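Local coordinates for TbiB1 (Thermobaculum terrenum, PDB 5V1V), which probably serves lasso peptide biosynthesis as a PqqD-like recognition protein that binds the leader peptide of the precursor TbiA(alpha), at residues Val19-Leu24 against Phe30-Val35; Arg38-Leu43 against Arg76-Lys81; Asp54-Cys57 against Ser61-Arg64. All coordinates share one frame; numbering follows the deposited sequence.

Contact 1. Residues Val19-Leu24 against Phe30-Val35; sequences VVLLHL and FGLDAV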
loop_
_atom_site.group_PDB
_atom_site.type_symbol
_atom_site.label_atom_id
_atom_site.label_comp_id
_atom_site.label_asym_id
_atom_site.label_seq_id
_atom_site.Cartn_x
_atom_site.Cartn_y
_atom_site.Cartn_z
ATOM N N VAL A 19 9.633 0.864 -0.131
ATOM C CA VAL A 19 9.473 -0.587 -0.154
ATOM C C VAL A 19 9.460 -1.035 -1.602
ATOM O O VAL A 19 8.773 -0.447 -2.435
ATOM C CB VAL A 19 8.144 -1.079 0.468
ATOM C CG1 VAL A 19 8.261 -2.555 0.834
ATOM C CG2 VAL A 19 7.752 -0.269 1.687
ATOM N N VAL A 20 10.218 -2.082 -1.896
ATOM C CA VAL A 20 10.131 -2.751 -3.178
ATOM C C VAL A 20 9.269 -3.996 -2.974
ATOM O O VAL A 20 9.499 -4.777 -2.035
ATOM C CB VAL A 20 11.528 -3.121 -3.710
ATOM C CG1 VAL A 20 11.417 -3.845 -5.044
ATOM C CG2 VAL A 20 12.374 -1.860 -3.856
ATOM N N LEU A 21 8.270 -4.179 -3.837
ATOM C CA LEU A 21 7.397 -5.357 -3.777
ATOM C C LEU A 21 7.669 -6.257 -4.968
ATOM O O LEU A 21 7.734 -5.773 -6.099
ATOM C CB LEU A 21 5.919 -4.951 -3.817
ATOM C CG LEU A 21 5.484 -3.851 -2.855
ATOM C CD1 LEU A 21 4.013 -3.515 -3.023
ATOM C CD2 LEU A 21 5.761 -4.288 -1.431
ATOM N N LEU A 22 7.798 -7.557 -4.716
ATOM C CA LEU A 22 7.975 -8.540 -5.769
ATOM C C LEU A 22 6.830 -9.541 -5.716
ATOM O O LEU A 22 6.610 -10.176 -4.685
ATOM C CB LEU A 22 9.303 -9.278 -5.587
ATOM C CG LEU A 22 10.612 -8.522 -5.809
ATOM C CD1 LEU A 22 10.967 -7.629 -4.627
ATOM C CD2 LEU A 22 11.707 -9.543 -6.055
ATOM N N HIS A 23 6.097 -9.675 -6.813
ATOM C CA HIS A 23 5.054 -10.666 -6.868
ATOM C C HIS A 23 5.641 -11.925 -7.483
ATOM O O HIS A 23 6.010 -11.931 -8.660
ATOM C CB HIS A 23 3.875 -10.161 -7.680
ATOM C CG HIS A 23 2.640 -10.977 -7.496
ATOM N ND1 HIS A 23 2.572 -12.314 -7.829
ATOM C CD2 HIS A 23 1.428 -10.650 -6.993
ATOM C CE1 HIS A 23 1.366 -12.772 -7.542
ATOM N NE2 HIS A 23 0.658 -11.786 -7.026
ATOM N N LEU A 24 5.762 -12.976 -6.674
ATOM C CA LEU A 24 6.490 -14.187 -7.094
ATOM C C LEU A 24 5.831 -14.996 -8.195
ATOM O O LEU A 24 6.469 -15.866 -8.796
ATOM C CB LEU A 24 6.775 -15.092 -5.899
ATOM C CG LEU A 24 7.671 -14.509 -4.810
ATOM C CD1 LEU A 24 7.925 -15.546 -3.731
ATOM C CD2 LEU A 24 8.976 -13.974 -5.369
ATOM N N PHE A 30 7.480 -3.636 -7.985
ATOM C CA PHE A 30 6.826 -2.364 -7.732
ATOM C C PHE A 30 7.591 -1.597 -6.676
ATOM O O PHE A 30 8.348 -2.184 -5.900
ATOM C CB PHE A 30 5.401 -2.591 -7.188
ATOM C CG PHE A 30 4.534 -3.445 -8.079
ATOM C CD1 PHE A 30 4.551 -4.834 -7.973
ATOM C CD2 PHE A 30 3.679 -2.859 -9.012
ATOM C CE1 PHE A 30 3.768 -5.619 -8.804
ATOM C CE2 PHE A 30 2.880 -3.642 -9.833
ATOM C CZ PHE A 30 2.924 -5.020 -9.733
ATOM N N GLY A 31 7.369 -0.286 -6.626
ATOM C CA GLY A 31 7.924 0.550 -5.583
ATOM C C GLY A 31 6.854 1.367 -4.894
ATOM O O GLY A 31 5.892 1.809 -5.526
ATOM N N LEU A 32 7.032 1.539 -3.590
ATOM C CA LEU A 32 6.212 2.421 -2.781
ATOM C C LEU A 32 7.124 3.367 -2.034
ATOM O O LEU A 32 8.251 3.024 -1.695
ATOM C CB LEU A 32 5.388 1.627 -1.764
ATOM C CG LEU A 32 4.397 0.589 -2.294
ATOM C CD1 LEU A 32 3.805 -0.199 -1.140
ATOM C CD2 LEU A 32 3.305 1.278 -3.092
ATOM N N ASP A 33 6.619 4.563 -1.775
ATOM C CA ASP A 33 7.360 5.554 -1.005
ATOM C C ASP A 33 6.422 6.278 -0.053
ATOM O O ASP A 33 5.205 6.183 -0.183
ATOM C CB ASP A 33 8.090 6.548 -1.925
ATOM C CG ASP A 33 7.138 7.426 -2.731
ATOM O OD1 ASP A 33 5.977 7.023 -2.953
ATOM O OD2 ASP A 33 7.561 8.524 -3.153
ATOM N N ALA A 34 7.001 6.972 0.926
ATOM C CA ALA A 34 6.259 7.858 1.822
ATOM C C ALA A 34 4.956 7.248 2.355
ATOM O O ALA A 34 4.993 6.246 3.068
ATOM C CB ALA A 34 6.007 9.200 1.137
ATOM N N VAL A 35 3.818 7.854 2.014
ATOM C CA VAL A 35 2.529 7.407 2.535
ATOM C C VAL A 35 2.164 6.004 2.029
ATOM O O VAL A 35 1.641 5.198 2.790
ATOM C CB VAL A 35 1.393 8.420 2.242
ATOM C CG1 VAL A 35 0.060 7.923 2.791
ATOM C CG2 VAL A 35 1.719 9.797 2.815
#

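Contact 2. Residues Arg38-Leu43 against Arg76-Lys81; sequences RIWSLL and RALANK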
loop_
_atom_site.group_PDB
_atom_site.type_symbol
_atom_site.label_atom_id
_atom_site.label_comp_id
_atom_site.label_asym_id
_atom_site.label_seq_id
_atom_site.Cartn_x
_atom_site.Cartn_y
_atom_site.Cartn_z
ATOM N N ARG A 38 3.970 3.588 4.107
ATOM C CA ARG A 38 3.367 3.524 5.430
ATOM C C ARG A 38 2.086 2.686 5.422
ATOM O O ARG A 38 1.884 1.847 6.307
ATOM C CB ARG A 38 3.097 4.920 6.000
ATOM C CG ARG A 38 2.515 4.899 7.408
ATOM C CD ARG A 38 3.491 4.400 8.464
ATOM N NE ARG A 38 2.857 4.393 9.779
ATOM C CZ ARG A 38 2.812 3.357 10.611
ATOM N NH1 ARG A 38 3.398 2.205 10.301
ATOM N NH2 ARG A 38 2.196 3.486 11.776
ATOM N N ILE A 39 1.228 2.915 4.429
ATOM C CA ILE A 39 0.025 2.103 4.265
ATOM C C ILE A 39 0.395 0.624 4.117
ATOM O O ILE A 39 -0.219 -0.229 4.756
ATOM C CB ILE A 39 -0.842 2.593 3.092
ATOM C CG1 ILE A 39 -1.411 3.974 3.432
ATOM C CG2 ILE A 39 -1.957 1.588 2.810
ATOM C CD1 ILE A 39 -1.929 4.722 2.222
ATOM N N TRP A 40 1.404 0.318 3.299
ATOM C CA TRP A 40 1.814 -1.068 3.133
ATOM C C TRP A 40 2.237 -1.688 4.464
ATOM O O TRP A 40 1.838 -2.804 4.801
ATOM C CB TRP A 40 2.928 -1.164 2.102
ATOM C CG TRP A 40 3.282 -2.582 1.780
ATOM C CD1 TRP A 40 4.323 -3.302 2.300
ATOM C CD2 TRP A 40 2.576 -3.471 0.898
ATOM N NE1 TRP A 40 4.311 -4.576 1.790
ATOM C CE2 TRP A 40 3.261 -4.705 0.920
ATOM C CE3 TRP A 40 1.450 -3.340 0.074
ATOM C CZ2 TRP A 40 2.857 -5.808 0.163
ATOM C CZ3 TRP A 40 1.044 -4.446 -0.685
ATOM C CH2 TRP A 40 1.751 -5.663 -0.631
ATOM N N SER A 41 3.019 -0.943 5.239
ATOM C CA SER A 41 3.461 -1.433 6.541
ATOM C C SER A 41 2.288 -1.740 7.473
ATOM O O SER A 41 2.305 -2.739 8.206
ATOM C CB SER A 41 4.424 -0.446 7.192
ATOM O OG SER A 41 5.621 -0.352 6.444
ATOM N N LEU A 42 1.259 -0.898 7.426
ATOM C CA LEU A 42 0.053 -1.125 8.219
ATOM C C LEU A 42 -0.728 -2.349 7.725
ATOM O O LEU A 42 -1.245 -3.124 8.525
ATOM C CB LEU A 42 -0.829 0.129 8.225
ATOM C CG LEU A 42 -0.235 1.332 8.975
ATOM C CD1 LEU A 42 -0.807 2.649 8.470
ATOM C CD2 LEU A 42 -0.435 1.191 10.476
ATOM N N LEU A 43 -0.806 -2.523 6.402
ATOM C CA LEU A 43 -1.408 -3.737 5.841
ATOM C C LEU A 43 -0.647 -4.990 6.290
ATOM O O LEU A 43 -1.251 -6.018 6.603
ATOM C CB LEU A 43 -1.468 -3.675 4.315
ATOM C CG LEU A 43 -2.472 -2.691 3.718
ATOM C CD1 LEU A 43 -2.166 -2.521 2.239
ATOM C CD2 LEU A 43 -3.914 -3.128 3.931
ATOM N N ARG A 76 -7.335 -0.147 -4.337
ATOM C CA ARG A 76 -7.792 -0.673 -5.615
ATOM C C ARG A 76 -6.627 -0.943 -6.561
ATOM O O ARG A 76 -6.635 -1.939 -7.268
ATOM C CB ARG A 76 -8.760 0.301 -6.272
ATOM C CG ARG A 76 -10.124 0.378 -5.606
ATOM C CD ARG A 76 -11.002 1.447 -6.253
ATOM N NE ARG A 76 -11.143 1.243 -7.695
ATOM C CZ ARG A 76 -11.919 0.317 -8.254
ATOM N NH1 ARG A 76 -12.652 -0.500 -7.499
ATOM N NH2 ARG A 76 -11.965 0.210 -9.576
ATOM N N ALA A 77 -5.611 -0.077 -6.541
ATOM C CA ALA A 77 -4.449 -0.274 -7.406
ATOM C C ALA A 77 -3.686 -1.518 -6.974
ATOM O O ALA A 77 -3.261 -2.312 -7.813
ATOM C CB ALA A 77 -3.552 0.959 -7.408
ATOM N N LEU A 78 -3.531 -1.699 -5.666
ATOM C CA LEU A 78 -2.882 -2.902 -5.157
ATOM C C LEU A 78 -3.669 -4.152 -5.544
ATOM O O LEU A 78 -3.086 -5.148 -5.975
ATOM C CB LEU A 78 -2.707 -2.838 -3.639
ATOM C CG LEU A 78 -1.839 -1.715 -3.069
ATOM C CD1 LEU A 78 -1.895 -1.768 -1.549
ATOM C CD2 LEU A 78 -0.404 -1.807 -3.568
ATOM N N ALA A 79 -4.987 -4.097 -5.399
ATOM C CA ALA A 79 -5.833 -5.245 -5.729
ATOM C C ALA A 79 -5.751 -5.600 -7.220
ATOM O O ALA A 79 -5.691 -6.774 -7.597
ATOM C CB ALA A 79 -7.261 -4.966 -5.307
ATOM N N ASN A 80 -5.710 -4.568 -8.060
ATOM C CA ASN A 80 -5.645 -4.755 -9.505
ATOM C C ASN A 80 -4.369 -5.475 -9.943
ATOM O O ASN A 80 -4.362 -6.173 -10.960
ATOM C CB ASN A 80 -5.766 -3.403 -10.213
ATOM C CG ASN A 80 -5.597 -3.519 -11.714
ATOM O OD1 ASN A 80 -6.419 -4.127 -12.393
ATOM N ND2 ASN A 80 -4.503 -2.971 -12.231
ATOM N N LYS A 81 -3.292 -5.294 -9.181
ATOM C CA LYS A 81 -2.006 -5.915 -9.489
ATOM C C LYS A 81 -1.781 -7.201 -8.684
ATOM O O LYS A 81 -0.678 -7.736 -8.650
ATOM C CB LYS A 81 -0.863 -4.915 -9.272
ATOM C CG LYS A 81 -0.837 -3.784 -10.296
ATOM C CD LYS A 81 -0.619 -4.315 -11.704
ATOM C CE LYS A 81 -0.916 -3.253 -12.748
ATOM N NZ LYS A 81 -0.467 -3.697 -14.096
#

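Contact 3. Residues Asp54-Cys57 against Ser61-Arg64; sequences DAIC and SVDR. With ZN (zinc ion), chain F.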
loop_
_atom_site.group_PDB
_atom_site.type_symbol
_atom_site.label_atom_id
_atom_site.label_comp_id
_atom_site.label_asym_id
_atom_site.label_seq_id
_atom_site.Cartn_x
_atom_site.Cartn_y
_atom_site.Cartn_z
ATOM N N ASP A 54 -7.233 6.068 10.274
ATOM C CA ASP A 54 -6.972 6.737 11.539
ATOM C C ASP A 54 -5.479 6.961 11.740
ATOM O O ASP A 54 -5.084 8.019 12.221
ATOM C CB ASP A 54 -7.592 5.960 12.693
ATOM C CG ASP A 54 -9.099 6.017 12.679
ATOM O OD1 ASP A 54 -9.675 6.744 11.837
ATOM O OD2 ASP A 54 -9.719 5.323 13.512
ATOM N N ALA A 55 -4.653 5.987 11.357
ATOM C CA ALA A 55 -3.204 6.114 11.496
ATOM C C ALA A 55 -2.646 7.226 10.619
ATOM O O ALA A 55 -1.863 8.054 11.090
ATOM C CB ALA A 55 -2.519 4.791 11.194
ATOM N N ILE A 56 -3.071 7.266 9.358
ATOM C CA ILE A 56 -2.608 8.308 8.446
ATOM C C ILE A 56 -3.070 9.691 8.925
ATOM O O ILE A 56 -2.302 10.646 8.875
ATOM C CB ILE A 56 -3.016 8.019 6.981
ATOM C CG1 ILE A 56 -2.412 6.685 6.494
ATOM C CG2 ILE A 56 -2.581 9.155 6.067
ATOM C CD1 ILE A 56 -0.900 6.561 6.638
ATOM N N CYS A 57 -4.300 9.789 9.425
ATOM C CA CYS A 57 -4.800 11.051 9.990
ATOM C C CYS A 57 -4.037 11.517 11.222
ATOM O O CYS A 57 -3.937 12.720 11.473
ATOM C CB CYS A 57 -6.273 10.941 10.341
ATOM S SG CYS A 57 -7.333 10.998 8.892
ATOM N N SER A 61 -0.288 15.666 8.124
ATOM C CA SER A 61 -1.056 16.900 8.063
ATOM C C SER A 61 -2.026 16.808 6.897
ATOM O O SER A 61 -1.765 17.328 5.805
ATOM C CB SER A 61 -0.128 18.103 7.898
ATOM O OG SER A 61 -0.878 19.295 7.768
ATOM N N VAL A 62 -3.141 16.122 7.141
ATOM C CA VAL A 62 -4.117 15.813 6.100
ATOM C C VAL A 62 -5.490 15.621 6.726
ATOM O O VAL A 62 -5.596 15.162 7.859
ATOM C CB VAL A 62 -3.689 14.558 5.293
ATOM C CG1 VAL A 62 -3.630 13.317 6.175
ATOM C CG2 VAL A 62 -4.586 14.348 4.085
ATOM N N ASP A 63 -6.528 15.962 5.967
ATOM C CA ASP A 63 -7.911 15.788 6.393
ATOM C C ASP A 63 -8.387 14.365 6.097
ATOM O O ASP A 63 -7.927 13.733 5.142
ATOM C CB ASP A 63 -8.810 16.806 5.684
ATOM C CG ASP A 63 -8.755 16.682 4.164
ATOM O OD1 ASP A 63 -7.705 17.011 3.568
ATOM O OD2 ASP A 63 -9.765 16.252 3.569
ATOM N N ARG A 64 -9.317 13.871 6.912
ATOM C CA ARG A 64 -9.872 12.529 6.757
ATOM C C ARG A 64 -10.482 12.239 5.369
ATOM O O ARG A 64 -10.216 11.178 4.814
ATOM C CB ARG A 64 -10.861 12.210 7.887
ATOM C CG ARG A 64 -11.439 10.808 7.856
ATOM C CD ARG A 64 -12.421 10.598 8.999
ATOM N NE ARG A 64 -12.680 9.177 9.200
ATOM C CZ ARG A 64 -11.967 8.392 10.005
ATOM N NH1 ARG A 64 -10.946 8.881 10.707
ATOM N NH2 ARG A 64 -12.278 7.112 10.115
HETATM ZN ZN ZN F . -11.680 5.413 13.526
HETATM O O HOH W 1 -11.954 7.437 13.673
#

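Contact 1. Residues Val19-Leu24 against Phe30-Val35
Val19-Leu24 and Phe30-Val35 meet through the antiparallel beta hairpin of strands 18-23 and 28-32, the second and third strands of the three-stranded antiparallel sheet of this PqqD-family protein. The axes of strand segments 19-23 and 30-32 come within 4.7 Å, with 150° between their directions. Two hydrogen-bonded pairs hold the arms together. In the first, Val19 N gives to Leu32 O and Leu32 N returns the bond to Val19 O at 2.9 Å; the second joins Leu21 and Phe30 in the same reciprocal way. The non-hydrogen-bonded pair Val20-Gly31 lies between them, where the CA of Val20 approaches Phe30 O at 3.3 Å and the CA of Gly31 approaches Val19 O, both as CA-H...O contacts. Val19, Leu21, Phe30 and Leu32 put their side chains on one face. There Leu21 CD1 meets Leu32 CD1 at 3.8 Å, one side chain slanting across the other. Closer to the backbone, Leu21 CB lies 4.1 Å from Phe30 CB. Phe30 CG stands anti to the carbonyl carbon and beside its own N (chi1 -56°), which leaves the ring edge-on to Leu21 O, nearest at CD1. Val20 is on the other face, its CG1 reaching Phe30 O at 3.6 Å. Strand 10-15 pairs with the other edge of strand 18-23, while the bound leader peptide adds an antiparallel strand alongside Phe30 and Gly31. Beneath the apolar face runs helix 34-44, with Ser37 against Val19 and Leu32, and Trp40 against Leu21 and Leu32.

Contact 2. Residues Arg38-Leu43 against Arg76-Lys81
Leu78 of helix 64-80 points its forked end at two side chains of helix 34-44, Trp40 and Leu43, and these three buried residues make the whole contact. Its CD1 does most of the touching: it lies 3.9 Å from Leu43 CD1 and 4.0 Å from Trp40 CE3. The two leucines reach toward each other tip to tip, methyl against methyl. The indole is met differently, for Leu78 crosses it at a slant and CD1 arrives at the edge of the benzo ring, near its plane, instead of over a face. The second methyl, CD2, comes to 4.2 Å from Trp40 CZ3, so the two methyls sit along the CE3-CZ3 edge. With CG anti to the backbone N (chi1 -174°), the indole swings out from the side of its helix and brings its six-membered ring across to Leu78. The pyrrole end is tied elsewhere, Trp40 NE1 being hydrogen-bonded to Ser12 OG of strand 10-15, which should fix the rotation of the ring. The backbones stay well apart, 9.7 Å between the CA atoms of Trp40 and Leu78, and side chains alone bridge the gap. Ile52 of helix 49-59 and Leu75 add to the packing round Leu43, and an apolar side chain of the bound leader peptide packs on Leu78. This three-residue packing between helices 34-44 and 64-80 forms part of the hydrophobic core, consistent with the winged helix-turn-helix fold of PqqD-like domains.

Contact 3. Residues Asp54-Cys57 against Ser61-Arg64
A surface zinc site on helix 49-59 and the turn leading into helix 64-80 share this contact, in which Asp54 serves both the metal and Arg64. The carboxylate divides its oxygens: OD2 binds zinc at 2.0 Å, while OD1 accepts from Arg64 NH1 at 2.7 Å in a salt bridge with an N-H...O angle of 156°. NH1 meets OD1 nearly in line with its C-O bond, and the oxygen lies at the edge of the guanidinium, near its plane. A weak second bond to the same oxygen comes from NH2. With OD2 on the metal, the bridge runs through OD1 alone, the carboxylate and guanidinium planes 50° apart. A water bound to the zinc at 2.0 Å also gives OD1 a weak hydrogen bond. Arg64 spans the gap with its chain extended from CG to NE and CG anti to the backbone N (chi1 -177°). Near the root of that chain, Cys57 SG packs 3.7 Å from Arg64 CA, and two residues earlier Val62 CG1 lies 4.3 Å from Ile56 CG2. Val67 of helix 64-80 lies against Ile56, Cys57 and Val62. Glu50 supplies another zinc ligand through OE2 and a salt bridge to Arg64 NH2 through OE1, so both acids pair with metal and arginine at once, and their negative charge probably helps to balance the two cations. Asp63 occupies the N-cap of the following helix. Glu50 and Asp54, four residues apart, form the i, i+4 pair characteristic of metal sites on a helix surface.

Overall arrangement
The contacts follow the chain from sheet to helices: contact 1 closes before contact 2 opens, and contact 3 is nested in the loop that contact 2 closes. Contacts 1 and 2 share helix 34-44, their centres about 9 Å apart, and Lys81 joins them by packing on Phe30 and His23. Contact 3 lies farther off, its centre about 17 Å from that of contact 2 and 22 Å from that of contact 1, yet Ile56 reaches Arg38 and Ile39. The sheet and the three helices 34-44, 49-59 and 64-80 thus form one small domain, with contact 2 near its centre and contact 3 at the surface. All three have residues touching the bound leader peptide, consistent with a recognition surface spanning sheet and helices.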